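Long-range contacts in alpha-galactosidase (Lactobacillus brevis, PDB 3MI6), which probably hydrolyses terminal, non-reducing alpha-D-galactose residues of alpha-galactosides such as galacto-oligosaccharides and galactomannans, as a glycoside hydrolase of family 36: residues F364-W370 with K408-F413; L333-A339 with L602-I608; Y475-N481 with L523-S529. All blocks are in the same frame, centred on the assembly; numbering follows the deposited sequence.

Contact 1 (F364-W370 with K408-F413); sequences FVLDDGW and KFGLWF
D368 and W412 lie side by side and point the same way, with the carboxylate stacked on the indole and the two planes 17° apart. D368 CB stands 4.1 Å above the centroid of the W412 six-membered ring, while D367 OD2 comes over the same face at the five-membered ring, 3.2 Å from W412 CD1, its carboxylate tilted 48° to the indole. The W412 side chain runs anti to its backbone N (chi1 177°), which carries the indole across to the 367-368 loop. W370 binds the backbone of W412: its NE1 donates to W412 O at 2.9 Å, with the oxygen in the plane of the W370 indole. L411 CD2 sits over one face of W370, whose edge meets F413 in an offset edge-to-face pair. Outside this shell, W412 NE1 donates to D479, D368 OD2 pairs with R374, and D367 OD1 with K477; D367 and D368 are predicted to bind substrate. Parallel backbone bonds, among them G410 N to F364 O (2.9 Å), hold the second and third strands of the TIM barrel together. F364, L366 and F409 face outward, against helices 346-358 and 394-404, whereas V365 points inward and touches Y475 of strand 475-478.

Contact 2 (L333-A339 with L602-I608); sequences LINNWEA and LGYELDI
Between L333 and Y604 the backbones run parallel, their short strand axes at 37°, with Y604 N bonded to L333 O and N335 N to Y604 O, each at 2.8 Å. This seam closes a TIM barrel, joining its first strand to its last. I334 takes the outward face: with CG1 anti to the backbone N (chi1 178°), its CD1 meets I608 CD1 tip to tip at 3.5 Å, and its CG1 rests near the carbonyl oxygen of Y604. Beyond the strands, E605 becomes the centre of the contact. Its extended chain passes N335 O and brings OE2 to the edge of the W337 indole, in the ring plane, 3.1 Å from CD1. The same oxygen lies 3.4 Å from E338 OE2, the two carboxylates being turned 76° to each other, with no hydrogen bond between these two acceptors. Each glutamate has a polar partner elsewhere: E605 OE1 is hydrogen-bonded to H575 ND1, and E338 OE2 to T551 OG1. N335 OD1 receives W337 N at 2.9 Å, a capping bond at the turn leading into helix 337-340. The helix start brings A339 CB to 3.5 Å from D607 N. Around the seam, helix 346-358 packs on I334 through I352 and A356 and on I608 through Q355, Q622 of helix 613-628 bonds the Y604 hydroxyl, and strands 363-366 and 572-576 continue the barrel on its two flanks.

Contact 3 (Y475-N481 with L523-S529); sequences YIKWDMN and LFESCAS
D479, the predicted nucleophile, leans toward C527 at the carboxy-terminal end of two parallel barrel strands. From CB, which lies 4.1 Å from C527 CB, the chain turns anti to its backbone N (chi1 -157°) and sets CG beside C527 SG at 3.4 Å. One branch, OD1, then takes two backbone N-H groups: S529 N at 3.2 Å, nearly straight and on the syn lone pair, and M480 N on the anti side, 32° out of the carboxylate plane. The other branch, OD2, is held by the tryptophan of the neighbouring strand. TIM-barrel enzymes generally place their active-site residues at these strand ends. Behind the site the strands are tied by backbone bonds, W478 N to E525 O being 3.1 Å long. On the inner face Y475 OH makes a weak bond to E525 OE2 (2.9 Å), which Q544 also holds. On the outer face I476 CG2 lies alongside the F524 ring, and F524 in turn packs on L515 and T516 of helix 500-518. Donors on both carboxylate oxygens fix the rotation of D479, which would help to orient the predicted nucleophile; C527, predicted to contact substrate, lies beside it. These features are consistent with the retaining, double-displacement mechanism of family 36, with D549 as the probable proton donor.

All three contacts belong to one closed eight-stranded parallel barrel and are essentially buried, with K408 in contact 1 the one exposed residue. Contact 2 shuts the barrel and encloses the other two in its chain loop; contacts 1 and 3 follow in series. Contact 1 adjoins both others: V365 N is probably bonded to I334 O of contact 2 (2.9 Å), and F413 N to K477 O of contact 3 (2.8 Å). Chemistry changes round the rim. Contact 1 sets aromatic rings against carboxylates, contact 2 brings two glutamates together beside a helix start, and contact 3 holds one aspartate with backbone N-H groups. D367 OD1, which meets both N335 and K477, ties all three.

Contact 1 (F364-W370 with K408-F413)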
# COMPACT_ATOMS: atom_id res chain seq x y z
N PHE D 364 23.66 -35.75 -27.13
CA PHE D 364 22.36 -35.87 -27.76
C PHE D 364 21.44 -36.65 -26.84
O PHE D 364 21.87 -37.64 -26.26
CB PHE D 364 22.47 -36.55 -29.13
CG PHE D 364 21.15 -36.70 -29.82
CD1 PHE D 364 20.25 -37.67 -29.42
CD2 PHE D 364 20.80 -35.86 -30.84
CE1 PHE D 364 19.03 -37.79 -30.03
CE2 PHE D 364 19.59 -35.98 -31.46
CZ PHE D 364 18.70 -36.95 -31.05
N VAL D 365 20.21 -36.18 -26.70
CA VAL D 365 19.21 -36.82 -25.84
C VAL D 365 17.94 -37.23 -26.59
O VAL D 365 17.09 -36.39 -26.88
CB VAL D 365 18.76 -35.91 -24.68
CG1 VAL D 365 17.85 -36.67 -23.77
CG2 VAL D 365 19.94 -35.36 -23.92
N LEU D 366 17.80 -38.52 -26.88
CA LEU D 366 16.60 -39.03 -27.51
C LEU D 366 15.42 -38.95 -26.52
O LEU D 366 15.51 -39.47 -25.40
CB LEU D 366 16.85 -40.46 -27.94
CG LEU D 366 15.69 -41.26 -28.53
CD1 LEU D 366 15.22 -40.62 -29.80
CD2 LEU D 366 16.14 -42.69 -28.78
N ASP D 367 14.33 -38.29 -26.91
CA ASP D 367 13.21 -38.09 -25.99
C ASP D 367 12.09 -39.10 -26.24
O ASP D 367 12.34 -40.19 -26.75
CB ASP D 367 12.66 -36.65 -26.06
CG ASP D 367 12.12 -36.14 -24.70
OD1 ASP D 367 12.92 -35.58 -23.90
OD2 ASP D 367 10.90 -36.27 -24.45
N ASP D 368 10.88 -38.71 -25.87
CA ASP D 368 9.72 -39.58 -25.91
C ASP D 368 9.53 -40.19 -27.30
O ASP D 368 9.62 -39.49 -28.30
CB ASP D 368 8.47 -38.79 -25.50
CG ASP D 368 7.30 -39.67 -25.07
OD1 ASP D 368 7.22 -40.84 -25.49
OD2 ASP D 368 6.45 -39.18 -24.31
N GLY D 369 9.28 -41.50 -27.34
CA GLY D 369 8.90 -42.16 -28.58
C GLY D 369 9.71 -43.37 -29.00
O GLY D 369 9.36 -44.04 -29.96
N TRP D 370 10.78 -43.67 -28.29
CA TRP D 370 11.70 -44.72 -28.74
C TRP D 370 11.26 -46.14 -28.37
O TRP D 370 11.77 -47.12 -28.93
CB TRP D 370 13.10 -44.45 -28.20
CG TRP D 370 13.17 -44.46 -26.72
CD1 TRP D 370 13.00 -43.39 -25.90
CD2 TRP D 370 13.43 -45.58 -25.88
NE1 TRP D 370 13.13 -43.78 -24.59
CE2 TRP D 370 13.39 -45.12 -24.55
CE3 TRP D 370 13.68 -46.92 -26.12
CZ2 TRP D 370 13.61 -45.96 -23.46
CZ3 TRP D 370 13.89 -47.76 -25.04
CH2 TRP D 370 13.86 -47.28 -23.73
N LYS D 408 28.05 -37.46 -26.14
CA LYS D 408 27.42 -38.23 -25.08
C LYS D 408 26.01 -38.57 -25.50
O LYS D 408 25.45 -37.91 -26.35
CB LYS D 408 27.41 -37.46 -23.77
CG LYS D 408 28.75 -37.40 -23.08
CD LYS D 408 28.72 -36.47 -21.88
CE LYS D 408 29.97 -36.58 -21.03
NZ LYS D 408 29.87 -35.68 -19.84
N PHE D 409 25.43 -39.60 -24.89
CA PHE D 409 24.10 -40.03 -25.28
C PHE D 409 23.19 -40.17 -24.07
O PHE D 409 23.60 -40.70 -23.04
CB PHE D 409 24.15 -41.36 -26.03
CG PHE D 409 22.82 -41.85 -26.48
CD1 PHE D 409 22.13 -41.18 -27.48
CD2 PHE D 409 22.24 -42.96 -25.90
CE1 PHE D 409 20.89 -41.61 -27.89
CE2 PHE D 409 21.01 -43.40 -26.31
CZ PHE D 409 20.33 -42.72 -27.31
N GLY D 410 21.97 -39.69 -24.21
CA GLY D 410 21.00 -39.78 -23.14
C GLY D 410 19.65 -40.12 -23.70
O GLY D 410 19.39 -39.88 -24.89
N LEU D 411 18.79 -40.71 -22.86
CA LEU D 411 17.42 -41.01 -23.27
C LEU D 411 16.40 -40.85 -22.15
O LEU D 411 16.75 -40.75 -20.98
CB LEU D 411 17.31 -42.39 -23.96
CG LEU D 411 17.25 -43.69 -23.15
CD1 LEU D 411 15.87 -43.87 -22.58
CD2 LEU D 411 17.58 -44.89 -24.02
N TRP D 412 15.14 -40.86 -22.55
CA TRP D 412 13.99 -40.45 -21.75
C TRP D 412 13.20 -41.67 -21.26
O TRP D 412 12.78 -42.52 -22.05
CB TRP D 412 13.12 -39.56 -22.65
CG TRP D 412 11.84 -39.04 -22.09
CD1 TRP D 412 11.60 -37.77 -21.69
CD2 TRP D 412 10.60 -39.75 -21.95
NE1 TRP D 412 10.29 -37.64 -21.28
CE2 TRP D 412 9.65 -38.84 -21.44
CE3 TRP D 412 10.19 -41.07 -22.21
CZ2 TRP D 412 8.33 -39.20 -21.15
CZ3 TRP D 412 8.88 -41.42 -21.94
CH2 TRP D 412 7.97 -40.50 -21.41
N PHE D 413 13.00 -41.76 -19.96
CA PHE D 413 12.07 -42.71 -19.39
C PHE D 413 10.97 -41.96 -18.65
O PHE D 413 11.16 -40.80 -18.24
CB PHE D 413 12.76 -43.63 -18.39
CG PHE D 413 13.78 -44.55 -19.00
CD1 PHE D 413 13.41 -45.82 -19.43
CD2 PHE D 413 15.10 -44.15 -19.12
CE1 PHE D 413 14.36 -46.67 -19.98
CE2 PHE D 413 16.04 -45.00 -19.67
CZ PHE D 413 15.67 -46.25 -20.11

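Contact 2 (L333-A339 with L602-I608)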
# COMPACT_ATOMS: atom_id res chain seq x y z
N LEU D 333 23.57 -29.92 -24.28
CA LEU D 333 22.86 -31.02 -24.91
C LEU D 333 21.91 -30.54 -25.98
O LEU D 333 21.59 -29.35 -26.05
CB LEU D 333 22.09 -31.80 -23.86
CG LEU D 333 20.95 -31.07 -23.15
CD1 LEU D 333 19.69 -31.03 -23.99
CD2 LEU D 333 20.67 -31.73 -21.82
N ILE D 334 21.46 -31.46 -26.82
CA ILE D 334 20.35 -31.19 -27.72
C ILE D 334 19.30 -32.29 -27.56
O ILE D 334 19.63 -33.45 -27.38
CB ILE D 334 20.80 -31.04 -29.17
CG1 ILE D 334 19.59 -30.82 -30.07
CG2 ILE D 334 21.60 -32.24 -29.62
CD1 ILE D 334 19.93 -30.31 -31.43
N ASN D 335 18.03 -31.91 -27.61
CA ASN D 335 16.90 -32.80 -27.34
C ASN D 335 15.92 -32.66 -28.50
O ASN D 335 15.56 -31.53 -28.88
CB ASN D 335 16.26 -32.39 -26.01
CG ASN D 335 15.12 -33.30 -25.58
OD1 ASN D 335 14.38 -33.84 -26.41
ND2 ASN D 335 14.95 -33.44 -24.27
N ASN D 336 15.48 -33.79 -29.07
CA ASN D 336 14.61 -33.79 -30.26
C ASN D 336 13.10 -33.62 -30.00
O ASN D 336 12.30 -33.69 -30.94
CB ASN D 336 14.83 -35.05 -31.08
CG ASN D 336 14.36 -36.29 -30.36
OD1 ASN D 336 14.86 -36.61 -29.29
ND2 ASN D 336 13.41 -37.01 -30.95
N TRP D 337 12.72 -33.39 -28.75
CA TRP D 337 11.31 -33.27 -28.36
C TRP D 337 10.54 -32.20 -29.16
O TRP D 337 9.75 -32.56 -30.03
CB TRP D 337 11.17 -33.07 -26.83
CG TRP D 337 9.76 -32.75 -26.35
CD1 TRP D 337 9.38 -31.67 -25.60
CD2 TRP D 337 8.55 -33.49 -26.61
NE1 TRP D 337 8.03 -31.70 -25.37
CE2 TRP D 337 7.49 -32.81 -25.97
CE3 TRP D 337 8.27 -34.67 -27.31
CZ2 TRP D 337 6.18 -33.26 -26.01
CZ3 TRP D 337 6.96 -35.11 -27.35
CH2 TRP D 337 5.93 -34.41 -26.70
N GLU D 338 10.76 -30.92 -28.86
CA GLU D 338 10.08 -29.81 -29.57
C GLU D 338 10.54 -29.69 -31.04
O GLU D 338 10.02 -28.87 -31.81
CB GLU D 338 10.29 -28.47 -28.84
CG GLU D 338 9.66 -28.34 -27.45
CD GLU D 338 9.80 -26.91 -26.85
OE1 GLU D 338 9.55 -25.93 -27.59
OE2 GLU D 338 10.15 -26.78 -25.64
N ALA D 339 11.51 -30.52 -31.41
CA ALA D 339 12.08 -30.51 -32.75
C ALA D 339 11.33 -31.44 -33.70
O ALA D 339 11.14 -31.11 -34.86
CB ALA D 339 13.54 -30.89 -32.70
N LEU D 602 22.66 -24.92 -20.15
CA LEU D 602 22.30 -24.66 -21.55
C LEU D 602 22.07 -25.93 -22.34
O LEU D 602 22.76 -26.93 -22.16
CB LEU D 602 23.36 -23.78 -22.23
CG LEU D 602 23.08 -23.38 -23.68
CD1 LEU D 602 21.83 -22.53 -23.75
CD2 LEU D 602 24.26 -22.66 -24.31
N GLY D 603 21.08 -25.88 -23.23
CA GLY D 603 20.65 -27.03 -24.00
C GLY D 603 19.86 -26.52 -25.18
O GLY D 603 19.42 -25.38 -25.17
N TYR D 604 19.71 -27.34 -26.21
CA TYR D 604 18.98 -26.93 -27.40
C TYR D 604 17.89 -27.91 -27.71
O TYR D 604 18.09 -29.11 -27.61
CB TYR D 604 19.92 -26.74 -28.60
CG TYR D 604 20.78 -25.53 -28.44
CD1 TYR D 604 20.44 -24.33 -29.05
CD2 TYR D 604 21.90 -25.57 -27.63
CE1 TYR D 604 21.22 -23.19 -28.87
CE2 TYR D 604 22.68 -24.44 -27.44
CZ TYR D 604 22.34 -23.26 -28.07
OH TYR D 604 23.12 -22.15 -27.88
N GLU D 605 16.72 -27.40 -28.06
CA GLU D 605 15.55 -28.24 -28.25
C GLU D 605 14.83 -27.82 -29.52
O GLU D 605 13.61 -27.67 -29.54
CB GLU D 605 14.62 -28.13 -27.04
CG GLU D 605 13.63 -29.30 -26.91
CD GLU D 605 12.99 -29.39 -25.52
OE1 GLU D 605 13.66 -29.10 -24.51
OE2 GLU D 605 11.80 -29.78 -25.45
N LEU D 606 15.60 -27.62 -30.59
CA LEU D 606 15.04 -27.22 -31.87
C LEU D 606 15.64 -27.97 -33.04
O LEU D 606 16.75 -28.49 -32.95
CB LEU D 606 15.13 -25.70 -32.08
CG LEU D 606 16.37 -24.91 -32.49
CD1 LEU D 606 16.02 -23.45 -32.35
CD2 LEU D 606 17.55 -25.22 -31.64
N ASP D 607 14.89 -28.05 -34.13
CA ASP D 607 15.34 -28.77 -35.30
C ASP D 607 16.39 -27.96 -36.03
O ASP D 607 16.06 -27.19 -36.93
CB ASP D 607 14.17 -29.05 -36.23
CG ASP D 607 14.51 -30.05 -37.30
OD1 ASP D 607 15.70 -30.42 -37.38
OD2 ASP D 607 13.60 -30.49 -38.04
N ILE D 608 17.65 -28.13 -35.64
CA ILE D 608 18.74 -27.35 -36.23
C ILE D 608 19.04 -27.75 -37.68
O ILE D 608 19.74 -27.03 -38.38
CB ILE D 608 20.02 -27.44 -35.39
CG1 ILE D 608 20.41 -28.89 -35.15
CG2 ILE D 608 19.83 -26.76 -34.06
CD1 ILE D 608 21.61 -29.04 -34.27

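Contact 3 (Y475-N481 with L523-S529)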
# COMPACT_ATOMS: atom_id res chain seq x y z
N TYR D 475 23.36 -40.49 -19.51
CA TYR D 475 22.36 -39.54 -19.05
C TYR D 475 20.96 -40.09 -19.27
O TYR D 475 20.70 -40.76 -20.27
CB TYR D 475 22.56 -38.24 -19.83
CG TYR D 475 21.48 -37.17 -19.75
CD1 TYR D 475 20.35 -37.24 -20.53
CD2 TYR D 475 21.65 -36.04 -18.96
CE1 TYR D 475 19.38 -36.24 -20.49
CE2 TYR D 475 20.70 -35.03 -18.92
CZ TYR D 475 19.56 -35.14 -19.69
OH TYR D 475 18.61 -34.13 -19.64
N ILE D 476 20.07 -39.80 -18.34
CA ILE D 476 18.68 -40.21 -18.43
C ILE D 476 17.76 -39.05 -18.03
O ILE D 476 17.95 -38.41 -16.99
CB ILE D 476 18.41 -41.49 -17.59
CG1 ILE D 476 18.76 -42.75 -18.39
CG2 ILE D 476 16.98 -41.57 -17.14
CD1 ILE D 476 18.75 -44.01 -17.58
N LYS D 477 16.81 -38.73 -18.89
CA LYS D 477 15.76 -37.81 -18.52
C LYS D 477 14.63 -38.66 -17.95
O LYS D 477 14.04 -39.48 -18.65
CB LYS D 477 15.30 -37.00 -19.74
CG LYS D 477 14.42 -35.79 -19.44
CD LYS D 477 14.06 -35.08 -20.75
CE LYS D 477 13.02 -33.98 -20.58
NZ LYS D 477 12.60 -33.35 -21.89
N TRP D 478 14.36 -38.48 -16.67
CA TRP D 478 13.35 -39.25 -15.96
C TRP D 478 12.14 -38.36 -15.69
O TRP D 478 12.11 -37.55 -14.75
CB TRP D 478 13.96 -39.78 -14.66
CG TRP D 478 13.02 -40.45 -13.69
CD1 TRP D 478 11.69 -40.24 -13.56
CD2 TRP D 478 13.38 -41.40 -12.68
NE1 TRP D 478 11.18 -41.01 -12.54
CE2 TRP D 478 12.20 -41.73 -11.98
CE3 TRP D 478 14.58 -42.01 -12.30
CZ2 TRP D 478 12.18 -42.64 -10.93
CZ3 TRP D 478 14.57 -42.91 -11.25
CH2 TRP D 478 13.38 -43.22 -10.58
N ASP D 479 11.13 -38.53 -16.53
CA ASP D 479 9.97 -37.65 -16.55
C ASP D 479 8.83 -38.23 -15.71
O ASP D 479 8.94 -39.33 -15.18
CB ASP D 479 9.54 -37.45 -18.00
CG ASP D 479 8.75 -36.19 -18.21
OD1 ASP D 479 8.28 -35.60 -17.21
OD2 ASP D 479 8.60 -35.79 -19.39
N MSE D 480 7.72 -37.50 -15.60
CA MSE D 480 6.59 -37.89 -14.77
C MSE D 480 5.42 -36.93 -15.05
O MSE D 480 5.40 -35.81 -14.53
CB MSE D 480 6.98 -37.86 -13.29
CG MSE D 480 6.08 -38.67 -12.38
SE MSE D 480 4.45 -37.75 -11.82
CE MSE D 480 5.16 -36.49 -10.50
N ASN D 481 4.46 -37.38 -15.86
CA ASN D 481 3.54 -36.49 -16.56
C ASN D 481 2.05 -36.48 -16.17
O ASN D 481 1.24 -35.91 -16.89
CB ASN D 481 3.64 -36.71 -18.07
CG ASN D 481 4.92 -36.14 -18.65
OD1 ASN D 481 5.67 -36.83 -19.35
ND2 ASN D 481 5.17 -34.87 -18.36
N LEU D 523 24.31 -39.24 -15.46
CA LEU D 523 23.70 -37.98 -15.09
C LEU D 523 22.18 -38.11 -15.22
O LEU D 523 21.68 -38.35 -16.32
CB LEU D 523 24.19 -36.91 -16.05
CG LEU D 523 23.83 -35.45 -15.85
CD1 LEU D 523 23.93 -35.05 -14.38
CD2 LEU D 523 24.75 -34.60 -16.73
N PHE D 524 21.47 -37.99 -14.11
CA PHE D 524 20.01 -37.97 -14.14
C PHE D 524 19.51 -36.53 -14.11
O PHE D 524 19.81 -35.78 -13.18
CB PHE D 524 19.40 -38.74 -12.96
CG PHE D 524 19.56 -40.22 -13.06
CD1 PHE D 524 20.62 -40.85 -12.45
CD2 PHE D 524 18.67 -40.98 -13.78
CE1 PHE D 524 20.78 -42.21 -12.56
CE2 PHE D 524 18.83 -42.35 -13.89
CZ PHE D 524 19.89 -42.96 -13.27
N GLU D 525 18.77 -36.16 -15.15
CA GLU D 525 17.99 -34.93 -15.15
C GLU D 525 16.59 -35.31 -14.72
O GLU D 525 15.92 -36.08 -15.39
CB GLU D 525 17.99 -34.23 -16.52
CG GLU D 525 17.27 -32.86 -16.50
CD GLU D 525 17.76 -31.83 -17.56
OE1 GLU D 525 16.92 -31.01 -18.02
OE2 GLU D 525 18.97 -31.82 -17.92
N SER D 526 16.17 -34.78 -13.58
CA SER D 526 14.82 -35.00 -13.07
C SER D 526 13.79 -34.21 -13.89
O SER D 526 14.11 -33.15 -14.46
CB SER D 526 14.78 -34.62 -11.59
OG SER D 526 13.76 -33.68 -11.36
N CYS D 527 12.57 -34.72 -13.99
CA CYS D 527 11.55 -34.04 -14.78
C CYS D 527 10.17 -34.39 -14.29
O CYS D 527 9.96 -35.46 -13.75
CB CYS D 527 11.69 -34.41 -16.26
SG CYS D 527 10.67 -33.45 -17.40
N ALA D 528 9.22 -33.47 -14.47
CA ALA D 528 7.82 -33.72 -14.14
C ALA D 528 6.95 -32.73 -14.90
O ALA D 528 6.44 -31.77 -14.32
CB ALA D 528 7.57 -33.59 -12.64
N SER D 529 6.79 -32.98 -16.21
CA SER D 529 6.08 -32.05 -17.08
C SER D 529 6.73 -30.68 -16.94
O SER D 529 6.05 -29.65 -16.88
CB SER D 529 4.60 -31.95 -16.69
OG SER D 529 3.85 -33.02 -17.23